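Local structure of acetyltransferase (Brucella abortus str. 2308 A, 4ZBG) at residues A[82-87]-A[115-120]; A[104-109]-A[129-134]; A[119-124]-A[150-155]. The protein binds acetyl coenzyme A and, as a GNAT family member, probably transfers the acetyl group to an amine of an acceptor substrate. All coordinates share one frame; numbering follows the deposited sequence.

After the N-terminal strands and helices, the chain runs along strand 83-91 and then through helix 100-114. Interaction 1 closes this beta-alpha-beta unit by pairing the strand with residues 115-120. The helix segment 104-109 lies inside that loop, but its partner, 129-134, comes later in the chain, so interactions 1 and 2 cross. Interaction 3 starts on Gly119 and Cys120, where interaction 1 ends. It closes the loop from strand 119-122 to strand 151-154. Segment 129-134 lies within this second loop, so interactions 2 and 3 also cross. None nests inside another. Together they tie three neighbouring strands, one helix and one loop around the acetyl coenzyme A site.

Interaction 1: residues A[82-87]-A[115-120]; sequences GWYGLG and AGARGC. With ACO (acetyl coenzyme *a), chain B.
The indole of Trp83 lies flat on the backbone at Gly119. CA of Gly119 stands 3.4 Å from the centroid of the six-membered ring of Trp83 and only 7° off its normal, a CH-pi contact. The carbonyl oxygen of Arg118 lies over the same face, also offset toward the rim. The chi1 of Trp83, -79°, sets CG beside its own backbone N and swings the ring across to the neighbouring strand. Arg118 meets the indole with its aliphatic root: CB lies 3.7 Å from NE1 of Trp83, and the guanidinium leads away.

Tyr84 points to the other side of the sheet. CE1 of its ring packs on CB of Ala117 at 3.6 Å, and the Gly119 carbonyl oxygen lies near the ring plane, at the edge. Further along, SG of Cys120 touches CB of Leu86 at 3.7 Å. Leu112, Ile105 and Leu109 of helix 100-114 meet side chains on this face.

The backbones run parallel, with Trp83 opposite Gly119 and Tyr84 opposite Cys120. N of Tyr84 donates to O of Gly119 at 3.0 Å. O of Gly82 accepts a short bond of 2.7 Å from N of Arg118 and a weak one from N of Gly119.

This parallel pair closes the beta-alpha-beta crossover through helix 100-114, part of the acetyl coenzyme A-binding GNAT fold. O of Leu86 lies 3.5 Å from the acetyl CH3, so strand 83-91 continues from the paired part to the acetyl group. The bare backbone of Gly119 allows the flat approach, since no side chain intervenes between CA and the indole. The backbone bonds fix the register, and the side chains add apolar contacts on both faces.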
# COMPACT_ATOMS: atom_id res chain seq x y z
N GLY A 82 0.52 -5.04 -15.75
CA GLY A 82 1.63 -4.49 -14.99
C GLY A 82 1.24 -3.33 -14.10
O GLY A 82 2.11 -2.56 -13.68
N TRP A 83 -0.04 -3.22 -13.79
CA TRP A 83 -0.55 -2.17 -12.91
C TRP A 83 -0.91 -2.72 -11.54
O TRP A 83 -1.39 -3.86 -11.41
CB TRP A 83 -1.74 -1.45 -13.55
CG TRP A 83 -1.29 -0.45 -14.57
CD1 TRP A 83 -0.82 -0.71 -15.83
CD2 TRP A 83 -1.22 0.97 -14.40
NE1 TRP A 83 -0.46 0.46 -16.45
CE2 TRP A 83 -0.69 1.51 -15.59
CE3 TRP A 83 -1.53 1.83 -13.34
CZ2 TRP A 83 -0.49 2.87 -15.76
CZ3 TRP A 83 -1.33 3.19 -13.52
CH2 TRP A 83 -0.82 3.70 -14.72
N TYR A 84 -0.67 -1.91 -10.51
CA TYR A 84 -0.84 -2.30 -9.13
C TYR A 84 -1.69 -1.27 -8.41
O TYR A 84 -1.81 -0.13 -8.85
CB TYR A 84 0.53 -2.48 -8.46
CG TYR A 84 1.30 -3.60 -9.11
CD1 TYR A 84 2.08 -3.36 -10.25
CD2 TYR A 84 1.20 -4.91 -8.65
CE1 TYR A 84 2.75 -4.40 -10.88
CE2 TYR A 84 1.87 -5.95 -9.28
CZ TYR A 84 2.64 -5.68 -10.39
OH TYR A 84 3.31 -6.71 -11.02
N GLY A 85 -2.30 -1.69 -7.32
CA GLY A 85 -3.02 -0.79 -6.44
C GLY A 85 -2.25 -0.63 -5.15
O GLY A 85 -1.72 -1.60 -4.61
N LEU A 86 -2.18 0.61 -4.68
CA LEU A 86 -1.54 0.92 -3.41
C LEU A 86 -2.61 0.94 -2.33
O LEU A 86 -3.57 1.70 -2.42
CB LEU A 86 -0.86 2.29 -3.50
CG LEU A 86 -0.01 2.76 -2.32
CD1 LEU A 86 0.86 3.91 -2.80
CD2 LEU A 86 -0.83 3.20 -1.09
N GLY A 87 -2.42 0.13 -1.29
CA GLY A 87 -3.28 0.20 -0.13
C GLY A 87 -3.61 -1.15 0.47
O GLY A 87 -3.66 -2.16 -0.23
N ALA A 115 11.06 -3.30 -10.39
CA ALA A 115 10.72 -4.67 -10.74
C ALA A 115 9.98 -4.77 -12.07
O ALA A 115 9.56 -5.86 -12.46
CB ALA A 115 9.92 -5.32 -9.62
N GLY A 116 9.82 -3.65 -12.77
CA GLY A 116 9.22 -3.64 -14.09
C GLY A 116 7.75 -3.28 -14.18
O GLY A 116 7.13 -3.48 -15.23
N ALA A 117 7.17 -2.77 -13.10
CA ALA A 117 5.76 -2.38 -13.10
C ALA A 117 5.49 -1.25 -14.10
O ALA A 117 6.37 -0.43 -14.39
CB ALA A 117 5.32 -1.98 -11.71
N ARG A 118 4.27 -1.20 -14.61
CA ARG A 118 3.87 -0.16 -15.55
C ARG A 118 3.16 1.01 -14.88
O ARG A 118 3.08 2.11 -15.43
CB ARG A 118 2.99 -0.76 -16.64
CG ARG A 118 3.73 -1.76 -17.51
CD ARG A 118 4.43 -1.07 -18.67
NE ARG A 118 3.50 -0.72 -19.73
CZ ARG A 118 3.86 -0.24 -20.91
NH1 ARG A 118 2.95 0.05 -21.83
NH2 ARG A 118 5.15 -0.06 -21.18
N GLY A 119 2.63 0.79 -13.68
CA GLY A 119 1.99 1.87 -12.97
C GLY A 119 1.32 1.47 -11.69
O GLY A 119 1.22 0.28 -11.36
N CYS A 120 0.83 2.48 -10.97
CA CYS A 120 0.14 2.28 -9.72
C CYS A 120 -1.10 3.16 -9.65
O CYS A 120 -1.08 4.30 -10.12
CB CYS A 120 1.07 2.62 -8.56
SG CYS A 120 0.51 2.08 -6.94
N1A ACO B . 6.61 18.88 9.08
C2A ACO B . 5.43 19.32 8.66
N3A ACO B . 4.51 18.50 8.18
C4A ACO B . 4.76 17.18 8.09
C5A ACO B . 5.98 16.69 8.51
C6A ACO B . 6.91 17.60 9.03
N6A ACO B . 8.20 17.13 9.49
N7A ACO B . 5.97 15.37 8.31
C8A ACO B . 4.80 15.06 7.78
N9A ACO B . 4.05 16.14 7.64
C1B ACO B . 2.70 16.20 7.08
C2B ACO B . 2.60 15.84 5.80
O2B ACO B . 2.92 16.91 4.88
C3B ACO B . 1.01 15.37 5.64
O3B ACO B . 0.14 16.53 5.63
P3B ACO B . -0.45 17.20 4.24
O7A ACO B . -1.34 18.33 4.70
O8A ACO B . -1.24 16.14 3.50
O9A ACO B . 0.73 17.68 3.43
C4B ACO B . 0.78 14.64 6.74
O4B ACO B . 1.86 15.11 7.80
C5B ACO B . 0.98 13.12 6.63
O5B ACO B . 2.14 12.84 5.90
P1A ACO B . 3.19 11.68 6.36
O1A ACO B . 3.85 12.00 7.67
O2A ACO B . 4.08 11.41 5.18
O3A ACO B . 2.26 10.36 6.51
P2A ACO B . 1.89 9.57 7.87
O4A ACO B . 3.10 8.87 8.41
O5A ACO B . 1.11 10.45 8.81
O6A ACO B . 0.94 8.43 7.23
CBP ACO B . -1.27 7.76 6.64
CCP ACO B . -0.16 8.79 6.42
CDP ACO B . -2.42 8.10 5.68
CEP ACO B . -0.70 6.38 6.33
CAP ACO B . -1.74 7.83 8.09
OAP ACO B . -2.38 9.07 8.29
C9P ACO B . -2.68 6.71 8.50
O9P ACO B . -2.30 5.62 8.82
N8P ACO B . -4.08 7.05 8.50
C7P ACO B . -5.10 6.10 8.88
C6P ACO B . -5.24 4.99 7.86
C5P ACO B . -5.50 5.55 6.47
O5P ACO B . -6.39 6.31 6.25
N4P ACO B . -4.62 5.11 5.43
C3P ACO B . -4.80 5.59 4.08
C2P ACO B . -5.93 4.85 3.38
S1P ACO B . -5.95 5.31 1.63
C ACO B . -4.71 4.24 0.88
O ACO B . -4.20 3.38 1.51
CH3 ACO B . -4.36 4.52 -0.58

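Interaction 2: residues A[104-109]-A[129-134]; sequences LIREGL and YRRFGF. With ACO (acetyl coenzyme *a), chain B.
Ile105 and Phe132 make the central apolar contact. CG2 of Ile105 sits over the middle of the Phe132 ring, 3.5 Å from its centroid and 4° off the normal, a CH-pi contact. CD1 of Ile105 leans on the far end of the same ring and also reaches CE1 of Tyr129. CG of Arg131 covers the opposite face of Phe132, so the ring lies between the Ile105 methyl and the side chain of its neighbour Arg131. Arg106 is modelled in two conformers. In the one described, its CG comes to the ring edge, 3.5 Å from CD1 of Phe132, and CE1 of Phe132 lies over one face of its guanidinium. One turn further along the helix, CD1 of Leu109 packs against CB of Phe132 at 3.7 Å and against CE2 of Phe134.

The polar contacts across the interface pass through water. In this conformer, NE and NH2 of Arg106 each donate to a separate water, and both waters donate to O of Arg131. No direct hydrogen bond joins the two segments.

The bound ligand supplies the third group of contacts. The chi1 of Arg131, 72°, places CG between the backbone N and the carbonyl carbon, over Phe132. A bend at chi3 then helps direct the guanidinium to the ligand. NH2 of Arg131 donates to O9A of the 3'-phosphate at 2.8 Å, and NH1 donates to the ribose oxygen O2B at 3.1 Å, in the guanidinium plane. NE of Arg131 is held by O of Tyr128. OH of Tyr129 lies 3.6 Å from the thioester sulfur S1P.

The 3-10 segment thus packs by Phe132 on helix 100-114 and turns Arg131 and Tyr129 toward acetyl coenzyme A. This is one wall of the acetyl coenzyme A site of a GNAT fold.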
# COMPACT_ATOMS: atom_id res chain seq x y z
N LEU A 104 7.42 5.22 3.27
CA LEU A 104 6.91 3.91 2.85
C LEU A 104 6.39 3.94 1.42
O LEU A 104 6.65 3.04 0.63
CB LEU A 104 5.79 3.45 3.79
CG LEU A 104 6.28 2.92 5.13
CD1 LEU A 104 5.11 2.81 6.09
CD2 LEU A 104 6.95 1.56 4.95
N ILE A 105 5.65 4.99 1.10
CA ILE A 105 5.07 5.11 -0.24
C ILE A 105 6.17 5.27 -1.28
O ILE A 105 6.17 4.58 -2.30
CB ILE A 105 4.03 6.25 -0.30
CG1 ILE A 105 2.82 5.92 0.58
CG2 ILE A 105 3.63 6.52 -1.75
CD1 ILE A 105 1.96 7.11 0.91
N ARG A 106 7.11 6.19 -1.04
CA ARG A 106 8.17 6.41 -2.02
C ARG A 106 9.01 5.15 -2.22
O ARG A 106 9.36 4.80 -3.35
CB ARG A 106 9.05 7.59 -1.61
CG ARG A 106 8.38 8.94 -1.78
CD ARG A 106 9.36 10.09 -1.69
NE ARG A 106 8.67 11.38 -1.73
CZ ARG A 106 8.11 11.95 -0.67
NH1 ARG A 106 8.15 11.34 0.50
NH2 ARG A 106 7.50 13.12 -0.78
N GLU A 107 9.33 4.46 -1.13
CA GLU A 107 10.12 3.25 -1.25
C GLU A 107 9.35 2.14 -1.98
O GLU A 107 9.91 1.43 -2.82
CB GLU A 107 10.64 2.82 0.11
CG GLU A 107 11.52 1.59 0.06
CD GLU A 107 12.74 1.75 -0.83
OE1 GLU A 107 13.25 2.89 -1.02
OE2 GLU A 107 13.19 0.71 -1.34
N GLY A 108 8.07 1.98 -1.66
CA GLY A 108 7.25 0.99 -2.34
C GLY A 108 7.15 1.24 -3.83
O GLY A 108 7.29 0.32 -4.64
N LEU A 109 6.92 2.49 -4.21
CA LEU A 109 6.84 2.84 -5.62
C LEU A 109 8.16 2.58 -6.32
O LEU A 109 8.19 2.10 -7.45
CB LEU A 109 6.42 4.30 -5.79
CG LEU A 109 5.01 4.62 -5.32
CD1 LEU A 109 4.81 6.13 -5.34
CD2 LEU A 109 3.96 3.91 -6.16
N TYR A 129 -1.22 12.55 -2.24
CA TYR A 129 -0.46 11.65 -3.09
C TYR A 129 0.17 12.34 -4.31
O TYR A 129 0.95 11.73 -5.03
CB TYR A 129 -1.31 10.45 -3.49
CG TYR A 129 -1.82 9.68 -2.29
CD1 TYR A 129 -1.03 8.70 -1.69
CD2 TYR A 129 -3.07 9.95 -1.73
CE1 TYR A 129 -1.49 7.99 -0.58
CE2 TYR A 129 -3.53 9.25 -0.62
CZ TYR A 129 -2.73 8.28 -0.05
OH TYR A 129 -3.18 7.58 1.06
N ARG A 130 -0.14 13.62 -4.50
CA ARG A 130 0.48 14.37 -5.59
C ARG A 130 2.00 14.42 -5.45
O ARG A 130 2.71 14.52 -6.45
CB ARG A 130 -0.09 15.79 -5.66
CG ARG A 130 -1.54 15.84 -6.09
CD ARG A 130 -2.08 17.26 -6.02
NE ARG A 130 -1.26 18.21 -6.75
CZ ARG A 130 -1.46 18.55 -8.03
NH1 ARG A 130 -0.66 19.43 -8.61
NH2 ARG A 130 -2.45 18.00 -8.71
N ARG A 131 2.49 14.37 -4.21
CA ARG A 131 3.93 14.46 -3.97
C ARG A 131 4.69 13.24 -4.51
O ARG A 131 5.91 13.29 -4.62
CB ARG A 131 4.23 14.67 -2.48
CG ARG A 131 3.99 13.43 -1.61
CD ARG A 131 3.89 13.79 -0.13
NE ARG A 131 2.77 14.70 0.08
CZ ARG A 131 2.60 15.49 1.13
NH1 ARG A 131 3.46 15.47 2.15
NH2 ARG A 131 1.56 16.31 1.16
N PHE A 132 3.97 12.17 -4.82
CA PHE A 132 4.58 10.98 -5.39
C PHE A 132 4.30 10.88 -6.88
O PHE A 132 4.61 9.87 -7.51
CB PHE A 132 4.07 9.71 -4.69
CG PHE A 132 3.93 9.85 -3.20
CD1 PHE A 132 5.05 9.89 -2.39
CD2 PHE A 132 2.67 9.96 -2.62
CE1 PHE A 132 4.91 10.03 -1.01
CE2 PHE A 132 2.53 10.10 -1.25
CZ PHE A 132 3.66 10.13 -0.44
N GLY A 133 3.70 11.92 -7.45
CA GLY A 133 3.42 11.92 -8.88
C GLY A 133 2.04 11.42 -9.30
O GLY A 133 1.75 11.38 -10.49
N PHE A 134 1.20 11.04 -8.35
CA PHE A 134 -0.16 10.63 -8.69
C PHE A 134 -0.98 11.78 -9.23
O PHE A 134 -0.92 12.91 -8.73
CB PHE A 134 -0.87 10.02 -7.47
CG PHE A 134 -0.38 8.65 -7.11
CD1 PHE A 134 -0.97 7.52 -7.65
CD2 PHE A 134 0.68 8.50 -6.23
CE1 PHE A 134 -0.51 6.27 -7.33
CE2 PHE A 134 1.13 7.25 -5.90
CZ PHE A 134 0.53 6.13 -6.45
N1A ACO B . 6.61 18.88 9.08
C2A ACO B . 5.43 19.32 8.66
N3A ACO B . 4.51 18.50 8.18
C4A ACO B . 4.76 17.18 8.09
C5A ACO B . 5.98 16.69 8.51
C6A ACO B . 6.91 17.60 9.03
N6A ACO B . 8.20 17.13 9.49
N7A ACO B . 5.97 15.37 8.31
C8A ACO B . 4.80 15.06 7.78
N9A ACO B . 4.05 16.14 7.64
C1B ACO B . 2.70 16.20 7.08
C2B ACO B . 2.60 15.84 5.80
O2B ACO B . 2.92 16.91 4.88
C3B ACO B . 1.01 15.37 5.64
O3B ACO B . 0.14 16.53 5.63
P3B ACO B . -0.45 17.20 4.24
O7A ACO B . -1.34 18.33 4.70
O8A ACO B . -1.24 16.14 3.50
O9A ACO B . 0.73 17.68 3.43
C4B ACO B . 0.78 14.64 6.74
O4B ACO B . 1.86 15.11 7.80
C5B ACO B . 0.98 13.12 6.63
O5B ACO B . 2.14 12.84 5.90
P1A ACO B . 3.19 11.68 6.36
O1A ACO B . 3.85 12.00 7.67
O2A ACO B . 4.08 11.41 5.18
O3A ACO B . 2.26 10.36 6.51
P2A ACO B . 1.89 9.57 7.87
O4A ACO B . 3.10 8.87 8.41
O5A ACO B . 1.11 10.45 8.81
O6A ACO B . 0.94 8.43 7.23
CBP ACO B . -1.27 7.76 6.64
CCP ACO B . -0.16 8.79 6.42
CDP ACO B . -2.42 8.10 5.68
CEP ACO B . -0.70 6.38 6.33
CAP ACO B . -1.74 7.83 8.09
OAP ACO B . -2.38 9.07 8.29
C9P ACO B . -2.68 6.71 8.50
O9P ACO B . -2.30 5.62 8.82
N8P ACO B . -4.08 7.05 8.50
C7P ACO B . -5.10 6.10 8.88
C6P ACO B . -5.24 4.99 7.86
C5P ACO B . -5.50 5.55 6.47
O5P ACO B . -6.39 6.31 6.25
N4P ACO B . -4.62 5.11 5.43
C3P ACO B . -4.80 5.59 4.08
C2P ACO B . -5.93 4.85 3.38
S1P ACO B . -5.95 5.31 1.63
C ACO B . -4.71 4.24 0.88
O ACO B . -4.20 3.38 1.51
CH3 ACO B . -4.36 4.52 -0.58
O HOH W 1 8.17 14.73 -3.07
O HOH W 2 8.02 11.54 -4.80

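Interaction 3: residues A[119-124]-A[150-155]; sequences GCVLLG and FQCLAF. With ACO (acetyl coenzyme *a), chain B.
Strands 119-122 and 151-154 are antiparallel neighbours in the central sheet, and their contact is chiefly backbone pairing. Cys120 and Leu153 form a hydrogen-bonded pair: N of Cys120 donates to O of Leu153, and N of Leu153 to O of Cys120, both at 2.9 Å. Leu122 and Gln151 repeat the pattern, with N of Gln151 reaching O of Leu122 at 2.9 Å and an angle of 171°. Between them, CA of Val121 approaches O of Gln151 at 3.2 Å.

On one face, in the conformers given, CG1 of Val121 meets SG of Cys152. On the other, CD1 of Leu122 packs against the amide carbon CD of Gln151 at 3.8 Å. The Gln151 chain runs extended beyond CG, and this carries NE2 to O of Asp125, its hydrogen-bond partner. A water also accepts from NE2 of Gln151 and from N of Gly124.

An aromatic ring packs near each end of the pair. CD1 of Phe150 touches CD2 of Leu123 at 3.6 Å. CD2 of Phe155 lies 3.5 Å from N of Gly119.

O of Leu123 comes 3.4 Å from the acetyl CH3, which O of Leu86 also approaches. Strand 119-122 lies between parallel strand 83-91 and antiparallel strand 151-154. This is consistent with the C-terminal half of a GNAT fold, where the acetyl end of the ligand lies by the two parallel strands.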
# COMPACT_ATOMS: atom_id res chain seq x y z
N GLY A 119 2.63 0.79 -13.68
CA GLY A 119 1.99 1.87 -12.97
C GLY A 119 1.32 1.47 -11.69
O GLY A 119 1.22 0.28 -11.36
N CYS A 120 0.83 2.48 -10.97
CA CYS A 120 0.14 2.28 -9.72
C CYS A 120 -1.10 3.16 -9.65
O CYS A 120 -1.08 4.30 -10.12
CB CYS A 120 1.07 2.62 -8.56
SG CYS A 120 0.51 2.08 -6.94
N VAL A 121 -2.17 2.62 -9.06
CA VAL A 121 -3.39 3.38 -8.81
C VAL A 121 -3.71 3.36 -7.33
O VAL A 121 -3.23 2.50 -6.60
CB VAL A 121 -4.59 2.87 -9.61
CG1 VAL A 121 -4.31 2.99 -11.09
CG2 VAL A 121 -4.93 1.44 -9.21
N LEU A 122 -4.53 4.31 -6.90
CA LEU A 122 -5.01 4.31 -5.52
C LEU A 122 -6.29 5.11 -5.38
O LEU A 122 -6.64 5.91 -6.25
CB LEU A 122 -3.94 4.84 -4.57
CG LEU A 122 -3.45 6.29 -4.72
CD1 LEU A 122 -4.39 7.32 -4.11
CD2 LEU A 122 -2.07 6.41 -4.10
N LEU A 123 -6.98 4.89 -4.26
CA LEU A 123 -8.11 5.72 -3.86
C LEU A 123 -7.75 6.39 -2.53
O LEU A 123 -7.37 5.70 -1.58
CB LEU A 123 -9.37 4.88 -3.71
CG LEU A 123 -9.92 4.29 -5.01
CD1 LEU A 123 -11.01 3.26 -4.74
CD2 LEU A 123 -10.45 5.41 -5.91
N GLY A 124 -7.86 7.70 -2.45
CA GLY A 124 -7.52 8.38 -1.22
C GLY A 124 -7.64 9.89 -1.27
O GLY A 124 -8.30 10.44 -2.15
N PHE A 150 -10.17 7.24 -9.03
CA PHE A 150 -8.79 6.77 -8.96
C PHE A 150 -7.76 7.87 -9.16
O PHE A 150 -7.99 8.83 -9.89
CB PHE A 150 -8.55 5.69 -10.03
CG PHE A 150 -9.36 4.46 -9.81
CD1 PHE A 150 -9.08 3.60 -8.76
CD2 PHE A 150 -10.41 4.15 -10.66
CE1 PHE A 150 -9.84 2.46 -8.55
CE2 PHE A 150 -11.16 3.01 -10.47
CZ PHE A 150 -10.88 2.16 -9.41
N GLN A 151 -6.62 7.72 -8.49
CA GLN A 151 -5.44 8.52 -8.79
C GLN A 151 -4.41 7.58 -9.39
O GLN A 151 -4.31 6.42 -8.99
CB GLN A 151 -4.91 9.19 -7.52
CG GLN A 151 -5.97 10.03 -6.83
CD GLN A 151 -5.44 10.68 -5.58
OE1 GLN A 151 -4.30 11.15 -5.55
NE2 GLN A 151 -6.25 10.70 -4.52
N CYS A 152 -3.64 8.09 -10.34
CA CYS A 152 -2.79 7.24 -11.16
C CYS A 152 -1.39 7.77 -11.28
O CYS A 152 -1.16 8.97 -11.43
CB CYS A 152 -3.36 7.11 -12.57
SG CYS A 152 -4.97 6.34 -12.68
N LEU A 153 -0.43 6.85 -11.23
CA LEU A 153 0.97 7.14 -11.46
C LEU A 153 1.49 6.15 -12.50
O LEU A 153 1.59 4.95 -12.22
CB LEU A 153 1.78 7.03 -10.16
CG LEU A 153 3.30 7.09 -10.30
CD1 LEU A 153 3.76 8.40 -10.92
CD2 LEU A 153 3.98 6.89 -8.95
N ALA A 154 1.79 6.64 -13.69
CA ALA A 154 2.27 5.79 -14.77
C ALA A 154 3.79 5.78 -14.76
O ALA A 154 4.42 6.83 -14.63
CB ALA A 154 1.77 6.29 -16.11
N PHE A 155 4.38 4.60 -14.89
CA PHE A 155 5.84 4.49 -14.95
C PHE A 155 6.35 4.58 -16.39
O PHE A 155 7.53 4.86 -16.62
CB PHE A 155 6.32 3.21 -14.26
CG PHE A 155 5.98 3.16 -12.80
CD1 PHE A 155 6.06 4.31 -12.02
CD2 PHE A 155 5.58 1.98 -12.20
CE1 PHE A 155 5.74 4.27 -10.67
CE2 PHE A 155 5.27 1.94 -10.85
CZ PHE A 155 5.35 3.09 -10.09
N1A ACO B . 6.61 18.88 9.08
C2A ACO B . 5.43 19.32 8.66
N3A ACO B . 4.51 18.50 8.18
C4A ACO B . 4.76 17.18 8.09
C5A ACO B . 5.98 16.69 8.51
C6A ACO B . 6.91 17.60 9.03
N6A ACO B . 8.20 17.13 9.49
N7A ACO B . 5.97 15.37 8.31
C8A ACO B . 4.80 15.06 7.78
N9A ACO B . 4.05 16.14 7.64
C1B ACO B . 2.70 16.20 7.08
C2B ACO B . 2.60 15.84 5.80
O2B ACO B . 2.92 16.91 4.88
C3B ACO B . 1.01 15.37 5.64
O3B ACO B . 0.14 16.53 5.63
P3B ACO B . -0.45 17.20 4.24
O7A ACO B . -1.34 18.33 4.70
O8A ACO B . -1.24 16.14 3.50
O9A ACO B . 0.73 17.68 3.43
C4B ACO B . 0.78 14.64 6.74
O4B ACO B . 1.86 15.11 7.80
C5B ACO B . 0.98 13.12 6.63
O5B ACO B . 2.14 12.84 5.90
P1A ACO B . 3.19 11.68 6.36
O1A ACO B . 3.85 12.00 7.67
O2A ACO B . 4.08 11.41 5.18
O3A ACO B . 2.26 10.36 6.51
P2A ACO B . 1.89 9.57 7.87
O4A ACO B . 3.10 8.87 8.41
O5A ACO B . 1.11 10.45 8.81
O6A ACO B . 0.94 8.43 7.23
CBP ACO B . -1.27 7.76 6.64
CCP ACO B . -0.16 8.79 6.42
CDP ACO B . -2.42 8.10 5.68
CEP ACO B . -0.70 6.38 6.33
CAP ACO B . -1.74 7.83 8.09
OAP ACO B . -2.38 9.07 8.29
C9P ACO B . -2.68 6.71 8.50
O9P ACO B . -2.30 5.62 8.82
N8P ACO B . -4.08 7.05 8.50
C7P ACO B . -5.10 6.10 8.88
C6P ACO B . -5.24 4.99 7.86
C5P ACO B . -5.50 5.55 6.47
O5P ACO B . -6.39 6.31 6.25
N4P ACO B . -4.62 5.11 5.43
C3P ACO B . -4.80 5.59 4.08
C2P ACO B . -5.93 4.85 3.38
S1P ACO B . -5.95 5.31 1.63
C ACO B . -4.71 4.24 0.88
O ACO B . -4.20 3.38 1.51
CH3 ACO B . -4.36 4.52 -0.58
O HOH W 3 -8.91 9.13 -4.90